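Local coordinates for putative esterase Rv1847/MT1895 (Mycobacterium tuberculosis, PDB 3S4K), which is a putative hotdog-fold thioesterase of the PaaI family, probably hydrolysing acyl-CoA thioesters such as 1,4-dihydroxy-2-naphthoyl-CoA, at residues G52-H55 with G56-C60. Sequence-based numbering, arbitrary orientation.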
# COMPACT_ATOMS: atom_id res chain seq x y z
N GLY A 52 12.09 0.58 12.84
CA GLY A 52 13.10 -0.26 12.27
C GLY A 52 12.61 -1.55 11.66
O GLY A 52 13.41 -2.45 11.46
N VAL A 53 11.31 -1.63 11.36
CA VAL A 53 10.75 -2.77 10.64
C VAL A 53 10.16 -2.28 9.31
O VAL A 53 9.98 -1.09 9.12
CB VAL A 53 9.69 -3.55 11.47
CG1 VAL A 53 10.34 -4.16 12.72
CG2 VAL A 53 8.53 -2.67 11.85
N VAL A 54 9.86 -3.19 8.40
CA VAL A 54 9.41 -2.82 7.06
C VAL A 54 8.12 -1.98 7.16
O VAL A 54 7.18 -2.36 7.88
CB VAL A 54 9.15 -4.07 6.18
CG1 VAL A 54 8.55 -3.67 4.81
CG2 VAL A 54 10.43 -4.92 6.03
N HIS A 55 8.08 -0.85 6.47
CA HIS A 55 6.86 -0.02 6.33
C HIS A 55 5.78 -0.83 5.62
O HIS A 55 6.01 -1.40 4.55
CB HIS A 55 7.21 1.22 5.53
CG HIS A 55 6.17 2.29 5.53
ND1 HIS A 55 4.93 2.13 4.96
CD2 HIS A 55 6.21 3.58 5.97
CE1 HIS A 55 4.25 3.26 5.06
NE2 HIS A 55 5.00 4.15 5.68
N GLY A 56 4.61 -0.94 6.24
CA GLY A 56 3.53 -1.72 5.65
C GLY A 56 3.19 -1.36 4.21
O GLY A 56 2.82 -2.22 3.39
N GLY A 57 3.31 -0.07 3.92
CA GLY A 57 3.17 0.45 2.56
C GLY A 57 4.00 -0.26 1.51
O GLY A 57 3.60 -0.34 0.35
N VAL A 58 5.18 -0.74 1.90
CA VAL A 58 6.06 -1.49 0.98
C VAL A 58 5.39 -2.77 0.51
O VAL A 58 5.35 -3.06 -0.69
CB VAL A 58 7.41 -1.81 1.67
CG1 VAL A 58 8.26 -2.83 0.88
CG2 VAL A 58 8.17 -0.53 1.94
N TYR A 59 4.83 -3.50 1.47
CA TYR A 59 4.07 -4.71 1.16
C TYR A 59 2.81 -4.41 0.36
O TYR A 59 2.53 -5.10 -0.62
CB TYR A 59 3.68 -5.47 2.43
CG TYR A 59 4.86 -5.99 3.23
CD1 TYR A 59 5.88 -6.69 2.63
CD2 TYR A 59 4.90 -5.83 4.61
CE1 TYR A 59 6.96 -7.17 3.36
CE2 TYR A 59 5.97 -6.31 5.36
CZ TYR A 59 6.98 -6.98 4.74
OH TYR A 59 8.03 -7.46 5.50
N CYS A 60 2.04 -3.42 0.78
CA CYS A 60 0.93 -2.95 -0.05
C CYS A 60 1.32 -2.73 -1.51
O CYS A 60 0.64 -3.15 -2.42
CB CYS A 60 0.35 -1.68 0.51
SG CYS A 60 -0.43 -1.86 2.12
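One face of the Y59 ring is covered by V54: CG1 stands 3.9 Å from the ring centroid and 23° off the ring normal, a CH-pi contact offset toward the hydroxyl-bearing rim, with Y59 CZ and CE2 its nearest ring atoms. The other methyl reaches past the rim, V54 CG2 lying 3.5 Å from Y59 OH, and the two side chains cross at about a right angle. CG1 gets there because it is anti to the backbone N (chi1 175°), and it also meets V58 CB at 3.8 Å. V43 of strand 36-43 and the loop residue I97 add to the apolar surroundings of V54.

The H55 ring is approached at its edge instead. G57 N donates to H55 ND1 over 2.9 Å and lies close to the ring plane, although the N-H...N angle of 134° shows a bent bond. H55 is thus the N-cap of helix 56-75. Its carbonyl takes part as well: V58 N also donates to H55 O over 2.9 Å, coming in from above the carbonyl plane. At the far side of the imidazole, NE2 is hydrogen-bonded to S65 OG of the second subunit, whose F21 meets the ring edge-to-face.

H55-G56-G57 matches the HGG sequence at the start of the long helix in PaaI-type hotdog thioesterases, where it is associated with the active site; a similar role here is possible but not established by this geometry. G57 has no side chain to hinder the close approach of H55 ND1 to its backbone. With ND1 accepting from G57 N and NE2 bonded to S65 of the second subunit, one histidine joins the start of the helix to the partner subunit, while V54, just before the N-cap, packs on Y59 in the first turns of helix 56-75.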